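Local coordinates for protein probable branched-chain-amino-acid aminotransferase (Thermotoga maritima MSB8, PDB 3CSW) that probably catalyses the reversible pyridoxal-phosphate-dependent transfer of the amino group of leucine, isoleucine or valine to 2-oxoglutarate, at residues A[42-47]-A[61-66]; A[67-72]-A[142-147]; A[180-185]-A[227-232]. All blocks are in the same frame, centred on the assembly; numbering follows the deposited sequence.

Interaction 1 of 3, residues A[42-47]-A[61-66]. With PLP (pyridoxal-5'-phosphate), chain E.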
loop_
_atom_site.group_PDB
_atom_site.type_symbol
_atom_site.label_atom_id
_atom_site.label_comp_id
_atom_site.label_asym_id
_atom_site.label_seq_id
_atom_site.Cartn_x
_atom_site.Cartn_y
_atom_site.Cartn_z
ATOM N N VAL A 42 -14.828 -16.353 17.560
ATOM C CA VAL A 42 -15.437 -16.372 16.235
ATOM C C VAL A 42 -16.938 -16.251 16.455
ATOM O O VAL A 42 -17.452 -16.821 17.421
ATOM C CB VAL A 42 -15.088 -17.691 15.496
ATOM C CG1 VAL A 42 -16.058 -17.966 14.360
ATOM C CG2 VAL A 42 -13.630 -17.652 15.001
ATOM N N TYR A 43 -17.652 -15.518 15.600
ATOM C CA TYR A 43 -19.078 -15.326 15.855
ATOM C C TYR A 43 -19.974 -15.128 14.637
ATOM O O TYR A 43 -19.512 -14.810 13.545
ATOM C CB TYR A 43 -19.268 -14.140 16.812
ATOM C CG TYR A 43 -19.161 -12.781 16.161
ATOM C CD1 TYR A 43 -17.920 -12.187 15.957
ATOM C CD2 TYR A 43 -20.303 -12.071 15.774
ATOM C CE1 TYR A 43 -17.806 -10.942 15.364
ATOM C CE2 TYR A 43 -20.203 -10.819 15.182
ATOM C CZ TYR A 43 -18.942 -10.266 14.984
ATOM O OH TYR A 43 -18.793 -9.043 14.406
ATOM N N GLU A 44 -21.271 -15.311 14.878
ATOM C CA GLU A 44 -22.332 -15.057 13.902
ATOM C C GLU A 44 -23.529 -14.405 14.595
ATOM O O GLU A 44 -23.713 -14.575 15.803
ATOM C CB GLU A 44 -22.776 -16.370 13.242
ATOM C CG GLU A 44 -21.860 -16.890 12.136
ATOM C CD GLU A 44 -21.736 -15.916 10.956
ATOM O OE1 GLU A 44 -22.724 -15.250 10.626
ATOM O OE2 GLU A 44 -20.644 -15.829 10.357
ATOM N N THR A 45 -24.321 -13.645 13.832
ATOM C CA THR A 45 -25.556 -13.035 14.330
ATOM C C THR A 45 -26.707 -13.476 13.432
ATOM O O THR A 45 -26.557 -13.535 12.222
ATOM C CB THR A 45 -25.491 -11.484 14.383
ATOM O OG1 THR A 45 -25.363 -10.937 13.061
ATOM C CG2 THR A 45 -24.321 -11.014 15.264
ATOM N N LEU A 46 -27.844 -13.824 14.035
ATOM C CA LEU A 46 -29.021 -14.241 13.288
ATOM C C LEU A 46 -30.215 -13.474 13.806
ATOM O O LEU A 46 -30.160 -12.886 14.884
ATOM C CB LEU A 46 -29.302 -15.752 13.437
ATOM C CG LEU A 46 -28.240 -16.791 13.026
ATOM C CD1 LEU A 46 -27.247 -17.026 14.167
ATOM C CD2 LEU A 46 -28.904 -18.090 12.604
ATOM N N ARG A 47 -31.281 -13.443 13.010
ATOM C CA ARG A 47 -32.587 -12.976 13.477
ATOM C C ARG A 47 -33.630 -14.004 13.082
ATOM O O ARG A 47 -33.353 -14.898 12.301
ATOM C CB ARG A 47 -32.949 -11.613 12.898
ATOM C CG ARG A 47 -33.243 -11.602 11.405
ATOM C CD ARG A 47 -34.074 -10.387 11.033
ATOM N NE ARG A 47 -35.444 -10.600 11.453
ATOM C CZ ARG A 47 -36.400 -9.684 11.398
ATOM N NH1 ARG A 47 -36.149 -8.450 10.962
ATOM N NH2 ARG A 47 -37.623 -10.015 11.781
ATOM N N THR A 61 -22.383 -22.266 8.044
ATOM C CA THR A 61 -21.221 -22.498 7.169
ATOM C C THR A 61 -20.210 -21.346 7.262
ATOM O O THR A 61 -19.012 -21.586 7.134
ATOM C CB THR A 61 -21.632 -22.811 5.699
ATOM O OG1 THR A 61 -22.102 -21.625 5.063
ATOM C CG2 THR A 61 -22.740 -23.885 5.671
ATOM N N ARG A 62 -20.676 -20.116 7.483
ATOM C CA ARG A 62 -19.784 -18.960 7.673
ATOM C C ARG A 62 -19.025 -19.116 8.976
ATOM O O ARG A 62 -17.849 -18.774 9.060
ATOM C CB ARG A 62 -20.536 -17.619 7.732
ATOM C CG ARG A 62 -20.456 -16.731 6.492
ATOM C CD ARG A 62 -20.221 -15.254 6.884
ATOM N NE ARG A 62 -21.258 -14.723 7.772
ATOM C CZ ARG A 62 -21.915 -13.577 7.601
ATOM N NH1 ARG A 62 -21.663 -12.783 6.575
ATOM N NH2 ARG A 62 -22.829 -13.217 8.482
ATOM N N LEU A 63 -19.723 -19.611 10.001
ATOM C CA LEU A 63 -19.112 -19.857 11.308
ATOM C C LEU A 63 -17.992 -20.884 11.128
ATOM O O LEU A 63 -16.872 -20.674 11.589
ATOM C CB LEU A 63 -20.154 -20.331 12.336
ATOM C CG LEU A 63 -19.753 -20.426 13.823
ATOM C CD1 LEU A 63 -19.428 -19.054 14.462
ATOM C CD2 LEU A 63 -20.849 -21.104 14.635
ATOM N N LYS A 64 -18.288 -21.983 10.439
ATOM C CA LYS A 64 -17.276 -23.010 10.173
ATOM C C LYS A 64 -16.051 -22.434 9.431
ATOM O O LYS A 64 -14.900 -22.720 9.766
ATOM C CB LYS A 64 -17.891 -24.165 9.382
ATOM C CG LYS A 64 -16.927 -25.317 9.183
ATOM C CD LYS A 64 -17.577 -26.572 8.558
ATOM C CE LYS A 64 -16.620 -27.785 8.675
ATOM N NZ LYS A 64 -15.150 -27.395 8.572
ATOM N N ARG A 65 -16.312 -21.606 8.436
ATOM C CA ARG A 65 -15.261 -20.961 7.675
ATOM C C ARG A 65 -14.393 -20.036 8.538
ATOM O O ARG A 65 -13.173 -20.037 8.386
ATOM C CB ARG A 65 -15.856 -20.190 6.487
ATOM C CG ARG A 65 -14.821 -19.522 5.619
ATOM C CD ARG A 65 -15.467 -18.702 4.536
ATOM N NE ARG A 65 -16.123 -17.527 5.101
ATOM C CZ ARG A 65 -16.904 -16.699 4.422
ATOM N NH1 ARG A 65 -17.134 -16.898 3.132
ATOM N NH2 ARG A 65 -17.461 -15.671 5.047
ATOM N N SER A 66 -15.008 -19.245 9.423
ATOM C CA SER A 66 -14.259 -18.418 10.370
ATOM C C SER A 66 -13.438 -19.306 11.309
ATOM O O SER A 66 -12.294 -18.968 11.643
ATOM C CB SER A 66 -15.173 -17.507 11.191
ATOM O OG SER A 66 -15.624 -16.375 10.449
HETATM N N1 PLP E . -19.976 -6.184 7.366
HETATM C C2 PLP E . -19.486 -6.401 8.649
HETATM C C2A PLP E . -18.141 -5.837 8.985
HETATM C C3 PLP E . -20.256 -7.129 9.584
HETATM O O3 PLP E . -19.831 -7.283 10.883
HETATM C C4 PLP E . -21.522 -7.634 9.202
HETATM C C4A PLP E . -22.390 -8.356 10.196
HETATM O O4A PLP E . -23.103 -7.710 10.986
HETATM C C5 PLP E . -21.997 -7.396 7.901
HETATM C C6 PLP E . -21.210 -6.681 6.996
HETATM C C5A PLP E . -23.424 -7.710 7.511
HETATM O O4P PLP E . -23.547 -9.082 7.161
HETATM P P PLP E . -24.958 -9.894 7.277
HETATM O O1P PLP E . -24.698 -11.406 7.125
HETATM O O2P PLP E . -25.886 -9.434 6.190
HETATM O O3P PLP E . -25.512 -9.553 8.654
HETATM O O HOH W 1 -18.304 -16.359 11.676
#
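Glu44, on the strand, and Arg62, on the helix that runs nearly antiparallel to it, meet in a buried salt bridge that illustrates how a protein presents a charge to a cofactor phosphate. The guanidinium engages the carboxylate through its NE/NH2 side, each nitrogen taking a different oxygen. NH2 of Arg62 reaches OE1 of Glu44 at 3.0 Å (N-H...O 158°), using the syn lone pair of OE1, which itself lies in the guanidinium plane. NE of Arg62 meets OE2 of Glu44 at 2.9 Å from a more tilted position, and the two flat groups are only 29° from coplanar. A bend at chi2 (-61°) turns the carboxylate of Glu44 toward the helix, where His59 also bonds OE1. Arg62 was modelled in two conformers; in this one NH2 also donates to O1P of the cofactor phosphate (2.9 Å), while the bond from NH1 is weak.

A water O lies 2.7 Å from both Tyr43 O and Glu44 OE2, donating to each, and accepts from Ser66 OG.

Apolar contacts lie nearer the strand's start. The side chains of Leu63 and Val42 cross, with Leu63 CD1 3.5 Å from Val42 CG1 in the conformer described, one of two for Val42. Those of Leu63 and Glu44 run past each other in opposite directions, CB of Leu63 lying 3.8 Å from CG of Glu44.

Glu44 thus acts as a second-shell residue: it fixes the rotation of the guanidinium while another edge faces the phosphate. The paired carboxylate would probably favour the charged form of Arg62 and temper its pull on the phosphate.

Interaction 2 of 3, residues A[67-72]-A[142-147]. With PLP (pyridoxal-5'-phosphate), chain E.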
loop_
_atom_site.group_PDB
_atom_site.type_symbol
_atom_site.label_atom_id
_atom_site.label_comp_id
_atom_site.label_asym_id
_atom_site.label_seq_id
_atom_site.Cartn_x
_atom_site.Cartn_y
_atom_site.Cartn_z
ATOM N N ALA A 67 -14.019 -20.432 11.726
ATOM C CA ALA A 67 -13.349 -21.374 12.612
ATOM C C ALA A 67 -12.149 -22.021 11.925
ATOM O O ALA A 67 -11.151 -22.314 12.584
ATOM C CB ALA A 67 -14.328 -22.446 13.112
ATOM N N ASP A 68 -12.240 -22.230 10.612
ATOM C CA ASP A 68 -11.154 -22.861 9.843
ATOM C C ASP A 68 -9.912 -21.996 9.704
ATOM O O ASP A 68 -8.808 -22.535 9.626
ATOM C CB ASP A 68 -11.641 -23.309 8.465
ATOM C CG ASP A 68 -12.563 -24.524 8.539
ATOM O OD1 ASP A 68 -12.518 -25.263 9.554
ATOM O OD2 ASP A 68 -13.340 -24.734 7.581
ATOM N N PHE A 69 -10.062 -20.669 9.700
ATOM C CA PHE A 69 -8.875 -19.806 9.770
ATOM C C PHE A 69 -8.033 -20.118 11.052
ATOM O O PHE A 69 -7.007 -19.467 11.269
ATOM C CB PHE A 69 -9.222 -18.303 9.695
ATOM C CG PHE A 69 -9.840 -17.859 8.366
ATOM C CD1 PHE A 69 -9.161 -18.037 7.156
ATOM C CD2 PHE A 69 -11.094 -17.229 8.329
ATOM C CE1 PHE A 69 -9.742 -17.609 5.915
ATOM C CE2 PHE A 69 -11.686 -16.807 7.107
ATOM C CZ PHE A 69 -11.010 -16.992 5.902
ATOM N N PHE A 70 -8.454 -21.095 11.880
ATOM C CA PHE A 70 -7.716 -21.526 13.093
ATOM C C PHE A 70 -7.560 -23.042 13.257
ATOM O O PHE A 70 -7.099 -23.501 14.310
ATOM C CB PHE A 70 -8.438 -21.054 14.354
ATOM C CG PHE A 70 -8.575 -19.582 14.457
ATOM C CD1 PHE A 70 -9.590 -18.925 13.786
ATOM C CD2 PHE A 70 -7.702 -18.846 15.239
ATOM C CE1 PHE A 70 -9.722 -17.563 13.877
ATOM C CE2 PHE A 70 -7.832 -17.473 15.341
ATOM C CZ PHE A 70 -8.841 -16.831 14.658
ATOM N N ASN A 71 -7.968 -23.824 12.254
ATOM C CA ASN A 71 -8.014 -25.294 12.379
ATOM C C ASN A 71 -8.671 -25.762 13.692
ATOM O O ASN A 71 -8.381 -26.848 14.194
ATOM C CB ASN A 71 -6.619 -25.898 12.198
ATOM C CG ASN A 71 -6.069 -25.675 10.798
ATOM O OD1 ASN A 71 -6.485 -24.752 10.098
ATOM N ND2 ASN A 71 -5.137 -26.524 10.383
ATOM N N LEU A 72 -9.542 -24.908 14.237
ATOM C CA LEU A 72 -10.376 -25.199 15.401
ATOM C C LEU A 72 -11.641 -25.714 14.748
ATOM O O LEU A 72 -12.336 -24.947 14.075
ATOM C CB LEU A 72 -10.658 -23.906 16.216
ATOM C CG LEU A 72 -11.788 -23.753 17.274
ATOM C CD1 LEU A 72 -11.522 -24.526 18.582
ATOM C CD2 LEU A 72 -12.050 -22.257 17.601
ATOM N N PRO A 142 -10.480 -10.683 5.428
ATOM C CA PRO A 142 -11.675 -9.889 5.647
ATOM C C PRO A 142 -12.892 -10.695 6.115
ATOM O O PRO A 142 -13.720 -10.162 6.853
ATOM C CB PRO A 142 -11.951 -9.297 4.272
ATOM C CG PRO A 142 -10.659 -9.319 3.582
ATOM C CD PRO A 142 -9.926 -10.491 4.079
ATOM N N ALA A 143 -12.995 -11.957 5.692
ATOM C CA ALA A 143 -14.115 -12.821 6.072
ATOM C C ALA A 143 -13.975 -13.459 7.458
ATOM O O ALA A 143 -14.870 -14.185 7.873
ATOM C CB ALA A 143 -14.344 -13.923 5.000
ATOM N N LEU A 144 -12.875 -13.228 8.173
ATOM C CA LEU A 144 -12.774 -13.711 9.570
ATOM C C LEU A 144 -13.639 -12.835 10.514
ATOM O O LEU A 144 -13.266 -11.705 10.840
ATOM C CB LEU A 144 -11.307 -13.763 10.048
ATOM C CG LEU A 144 -11.034 -14.080 11.533
ATOM C CD1 LEU A 144 -11.647 -15.437 11.962
ATOM C CD2 LEU A 144 -9.547 -14.027 11.838
ATOM N N LYS A 145 -14.786 -13.361 10.946
ATOM C CA LYS A 145 -15.659 -12.660 11.891
ATOM C C LYS A 145 -15.238 -13.057 13.285
ATOM O O LYS A 145 -15.665 -14.113 13.787
ATOM C CB LYS A 145 -17.118 -13.043 11.723
ATOM C CG LYS A 145 -17.872 -12.325 10.673
ATOM C CD LYS A 145 -19.329 -12.815 10.624
ATOM C CE LYS A 145 -20.225 -12.059 11.560
ATOM N NZ LYS A 145 -20.883 -10.919 10.844
ATOM N N ILE A 146 -14.383 -12.219 13.877
ATOM C CA ILE A 146 -13.802 -12.431 15.191
ATOM C C ILE A 146 -14.068 -11.155 16.039
ATOM O O ILE A 146 -14.068 -10.039 15.513
ATOM C CB ILE A 146 -12.323 -12.891 15.099
ATOM C CG1 ILE A 146 -11.858 -13.436 16.461
ATOM C CG2 ILE A 146 -11.393 -11.760 14.571
ATOM C CD1 ILE A 146 -10.661 -14.335 16.402
ATOM N N THR A 147 -14.393 -11.343 17.316
ATOM C CA THR A 147 -14.893 -10.256 18.175
ATOM C C THR A 147 -13.879 -9.123 18.439
ATOM O O THR A 147 -14.264 -7.974 18.697
ATOM C CB THR A 147 -15.380 -10.796 19.548
ATOM O OG1 THR A 147 -14.340 -11.603 20.134
ATOM C CG2 THR A 147 -16.699 -11.606 19.401
HETATM N N1 PLP E . -19.976 -6.184 7.366
HETATM C C2 PLP E . -19.486 -6.401 8.649
HETATM C C2A PLP E . -18.141 -5.837 8.985
HETATM C C3 PLP E . -20.256 -7.129 9.584
HETATM O O3 PLP E . -19.831 -7.283 10.883
HETATM C C4 PLP E . -21.522 -7.634 9.202
HETATM C C4A PLP E . -22.390 -8.356 10.196
HETATM O O4A PLP E . -23.103 -7.710 10.986
HETATM C C5 PLP E . -21.997 -7.396 7.901
HETATM C C6 PLP E . -21.210 -6.681 6.996
HETATM C C5A PLP E . -23.424 -7.710 7.511
HETATM O O4P PLP E . -23.547 -9.082 7.161
HETATM P P PLP E . -24.958 -9.894 7.277
HETATM O O1P PLP E . -24.698 -11.406 7.125
HETATM O O2P PLP E . -25.886 -9.434 6.190
HETATM O O3P PLP E . -25.512 -9.553 8.654
#
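Leu144 is the main bump of this contact, and the rings of Phe69 and Phe70, at the turn where helix 56-68 runs out, form the hollow that receives it. With CG anti to the backbone N (chi1 173°), the side chain of Leu144 reaches between the two rings and brings its branches up to Phe70 while CB and CD1 border Phe69. CD1 meets the edge of the Phe70 ring, lying near the ring plane, 3.4 Å from CE1. The other branch comes alongside the same corner, with Leu144 CD2 4.0 Å from Phe70 CZ. Lower on the bump, CB of Leu144 rests 3.9 Å from CD2 of Phe69, the two side chains sliding past each other in opposite directions.

Two smaller pieces complete the fit. The Phe69 ring extends along the loop to the backbone of Ala143, where Phe69 CE2 is 4.1 Å from Ala143 C. Beyond Leu144, Ile146 supplies a second knob: its CD1 comes obliquely to CZ of Phe70, at 3.5 Å. Lys145, between these two apolar neighbours, leads its side chain to the cofactor instead, bending at chi3 and chi4 until its NZ stands 3.0 Å from C4A of PLP.

The hollow is shared with the second subunit, whose Leu154 packs on Leu144 and whose Arg157 packs on Phe70. A lysine carried on a loop and pointed at the cofactor's C4A, in a site built next to a subunit interface, is characteristic of class-IV aminotransferases. Lys145 is probably the residue that forms the internal aldimine, although lysine and cofactor are not covalently joined here.

Interaction 3 of 3, residues A[180-185]-A[227-232]. With PLP (pyridoxal-5'-phosphate), chain E.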
loop_
_atom_site.group_PDB
_atom_site.type_symbol
_atom_site.label_atom_id
_atom_site.label_comp_id
_atom_site.label_asym_id
_atom_site.label_seq_id
_atom_site.Cartn_x
_atom_site.Cartn_y
_atom_site.Cartn_z
ATOM N N SER A 180 -22.547 -3.624 8.469
ATOM C CA SER A 180 -23.440 -3.728 7.321
ATOM C C SER A 180 -22.665 -3.712 6.018
ATOM O O SER A 180 -21.534 -3.327 6.009
ATOM C CB SER A 180 -24.409 -2.534 7.310
ATOM O OG SER A 180 -23.721 -1.269 7.278
ATOM N N ASN A 181 -23.293 -4.144 4.921
ATOM C CA ASN A 181 -22.765 -3.927 3.580
ATOM C C ASN A 181 -23.411 -2.690 2.927
ATOM O O ASN A 181 -24.482 -2.229 3.345
ATOM C CB ASN A 181 -22.934 -5.157 2.698
ATOM C CG ASN A 181 -22.065 -6.332 3.136
ATOM O OD1 ASN A 181 -22.575 -7.320 3.680
ATOM N ND2 ASN A 181 -20.757 -6.240 2.890
ATOM N N VAL A 182 -22.723 -2.146 1.921
ATOM C CA VAL A 182 -23.106 -0.910 1.217
ATOM C C VAL A 182 -23.510 -1.167 -0.233
ATOM O O VAL A 182 -22.847 -1.889 -0.967
ATOM C CB VAL A 182 -21.915 0.101 1.241
ATOM C CG1 VAL A 182 -22.184 1.394 0.366
ATOM C CG2 VAL A 182 -21.590 0.453 2.701
ATOM N N PHE A 183 -24.617 -0.546 -0.619
ATOM C CA PHE A 183 -25.073 -0.522 -1.978
ATOM C C PHE A 183 -25.313 0.935 -2.396
ATOM O O PHE A 183 -25.653 1.788 -1.562
ATOM C CB PHE A 183 -26.408 -1.280 -2.112
ATOM C CG PHE A 183 -26.300 -2.776 -1.989
ATOM C CD1 PHE A 183 -26.148 -3.377 -0.752
ATOM C CD2 PHE A 183 -26.398 -3.589 -3.116
ATOM C CE1 PHE A 183 -26.082 -4.757 -0.629
ATOM C CE2 PHE A 183 -26.324 -4.962 -3.006
ATOM C CZ PHE A 183 -26.174 -5.552 -1.752
ATOM N N LEU A 184 -25.116 1.208 -3.686
ATOM C CA LEU A 184 -25.474 2.499 -4.264
ATOM C C LEU A 184 -26.269 2.279 -5.542
ATOM O O LEU A 184 -26.236 1.203 -6.148
ATOM C CB LEU A 184 -24.255 3.410 -4.499
ATOM C CG LEU A 184 -23.180 3.013 -5.506
ATOM C CD1 LEU A 184 -22.464 4.239 -5.976
ATOM C CD2 LEU A 184 -22.190 2.010 -4.908
ATOM N N VAL A 185 -27.037 3.284 -5.922
ATOM C CA VAL A 185 -27.819 3.207 -7.163
ATOM C C VAL A 185 -27.403 4.392 -7.998
ATOM O O VAL A 185 -27.334 5.506 -7.483
ATOM C CB VAL A 185 -29.350 3.249 -6.944
ATOM C CG1 VAL A 185 -30.080 3.271 -8.293
ATOM C CG2 VAL A 185 -29.834 2.062 -6.078
ATOM N N TRP A 227 -15.645 8.367 -3.914
ATOM C CA TRP A 227 -16.327 9.518 -4.541
ATOM C C TRP A 227 -17.625 9.187 -5.328
ATOM O O TRP A 227 -18.472 10.050 -5.526
ATOM C CB TRP A 227 -15.344 10.307 -5.397
ATOM C CG TRP A 227 -14.737 9.566 -6.551
ATOM C CD1 TRP A 227 -15.231 9.478 -7.831
ATOM C CD2 TRP A 227 -13.495 8.854 -6.554
ATOM N NE1 TRP A 227 -14.386 8.721 -8.613
ATOM C CE2 TRP A 227 -13.311 8.333 -7.859
ATOM C CE3 TRP A 227 -12.516 8.604 -5.585
ATOM C CZ2 TRP A 227 -12.175 7.591 -8.217
ATOM C CZ3 TRP A 227 -11.392 7.848 -5.937
ATOM C CH2 TRP A 227 -11.230 7.356 -7.242
ATOM N N GLU A 228 -17.790 7.926 -5.739
ATOM C CA GLU A 228 -19.020 7.467 -6.374
ATOM C C GLU A 228 -20.212 7.515 -5.415
ATOM O O GLU A 228 -21.328 7.678 -5.851
ATOM C CB GLU A 228 -18.892 6.043 -6.937
ATOM C CG GLU A 228 -17.786 5.841 -7.958
ATOM C CD GLU A 228 -17.864 4.466 -8.621
ATOM O OE1 GLU A 228 -18.883 4.182 -9.263
ATOM O OE2 GLU A 228 -16.904 3.685 -8.526
ATOM N N LEU A 229 -19.983 7.338 -4.123
ATOM C CA LEU A 229 -21.060 7.465 -3.137
ATOM C C LEU A 229 -21.585 8.916 -3.146
ATOM O O LEU A 229 -22.779 9.164 -2.986
ATOM C CB LEU A 229 -20.569 7.099 -1.736
ATOM C CG LEU A 229 -20.105 5.663 -1.449
ATOM C CD1 LEU A 229 -19.634 5.525 0.020
ATOM C CD2 LEU A 229 -21.181 4.622 -1.775
ATOM N N PHE A 230 -20.686 9.867 -3.348
ATOM C CA PHE A 230 -21.059 11.285 -3.330
ATOM C C PHE A 230 -21.724 11.729 -4.627
ATOM O O PHE A 230 -22.294 12.813 -4.688
ATOM C CB PHE A 230 -19.863 12.164 -2.963
ATOM C CG PHE A 230 -19.417 11.998 -1.529
ATOM C CD1 PHE A 230 -18.566 10.966 -1.163
ATOM C CD2 PHE A 230 -19.844 12.880 -0.542
ATOM C CE1 PHE A 230 -18.158 10.790 0.176
ATOM C CE2 PHE A 230 -19.429 12.714 0.802
ATOM C CZ PHE A 230 -18.588 11.674 1.153
ATOM N N GLU A 231 -21.695 10.878 -5.649
ATOM C CA GLU A 231 -22.382 11.167 -6.899
ATOM C C GLU A 231 -23.542 10.238 -7.169
ATOM O O GLU A 231 -24.153 10.320 -8.231
ATOM C CB GLU A 231 -21.404 11.114 -8.052
ATOM C CG GLU A 231 -20.261 12.102 -7.862
ATOM C CD GLU A 231 -19.593 12.470 -9.163
ATOM O OE1 GLU A 231 -18.840 11.628 -9.709
ATOM O OE2 GLU A 231 -19.816 13.608 -9.624
ATOM N N ALA A 232 -23.857 9.369 -6.207
ATOM C CA ALA A 232 -24.895 8.366 -6.369
ATOM C C ALA A 232 -26.283 8.995 -6.325
ATOM O O ALA A 232 -26.487 10.007 -5.646
ATOM C CB ALA A 232 -24.758 7.304 -5.251
HETATM N N1 PLP E . -19.976 -6.184 7.366
HETATM C C2 PLP E . -19.486 -6.401 8.649
HETATM C C2A PLP E . -18.141 -5.837 8.985
HETATM C C3 PLP E . -20.256 -7.129 9.584
HETATM O O3 PLP E . -19.831 -7.283 10.883
HETATM C C4 PLP E . -21.522 -7.634 9.202
HETATM C C4A PLP E . -22.390 -8.356 10.196
HETATM O O4A PLP E . -23.103 -7.710 10.986
HETATM C C5 PLP E . -21.997 -7.396 7.901
HETATM C C6 PLP E . -21.210 -6.681 6.996
HETATM C C5A PLP E . -23.424 -7.710 7.511
HETATM O O4P PLP E . -23.547 -9.082 7.161
HETATM P P PLP E . -24.958 -9.894 7.277
HETATM O O1P PLP E . -24.698 -11.406 7.125
HETATM O O2P PLP E . -25.886 -9.434 6.190
HETATM O O3P PLP E . -25.512 -9.553 8.654
#
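The carboxylate of Glu228 is held by two groups at once, OE1 in a salt bridge with Arg222 and OE2 by the backbone N of Trp225, so that this residue is anchored beside the sheet while its inner end meets Leu184. Leu184 was modelled in two conformers, and its distances here all belong to one of them. CB of Glu228 lies 4.1 Å from CD1 of Leu184, and the backbone O of Glu228 is closer to that methyl, at 3.6 Å.

Otherwise the contact is apolar. A chi1 of 65° carries the branches of Leu184 toward residues 228-232, and its CD1 lies 3.9 Å from CB of Ala232. Its CD2 approaches CD2 of Leu229 at 4.2 Å, and that same methyl of Leu229 lies 4.0 Å from Val182 CG1, the two side chains meeting at a slant.

At the other end of the strand, Asn181 belongs to the cofactor pocket: OD1 lies 3.6 Å from C6 of the pyridine ring, and ND2 donates to Leu200 O. Shortening Asn181 to an alanine removes the whole amide, which would probably leave Leu200 O without this donor and open a gap beside C6.

The strand runs in the sheet between 189-193 and 234-239. Residues 227-232 lie against the side bearing Val182 and Leu184, while Phe183 points the other way, onto helix 203-214.

In the fold
Read from the N terminus, the three contacts come in series, and none nests in or crosses another. Interaction 1 closes a short loop of 13 residues, tying strand 42-49 to helix 56-68. Interaction 2 opens where that helix ends and closes after 69 intervening residues on the loop 142-147, which carries Lys145 and returns to the same strand: Tyr43 N lies 3.0 Å from Lys145 O, a probable hydrogen bond. Interaction 3 spans 41 residues, including helix 203-214, and joins strand 181-186 to helix 226-230. It lies across the chain's centre from interaction 1. All three contacts reach the cofactor, which lies between strand 42-49 with its helix and the sheet holding strand 181-186.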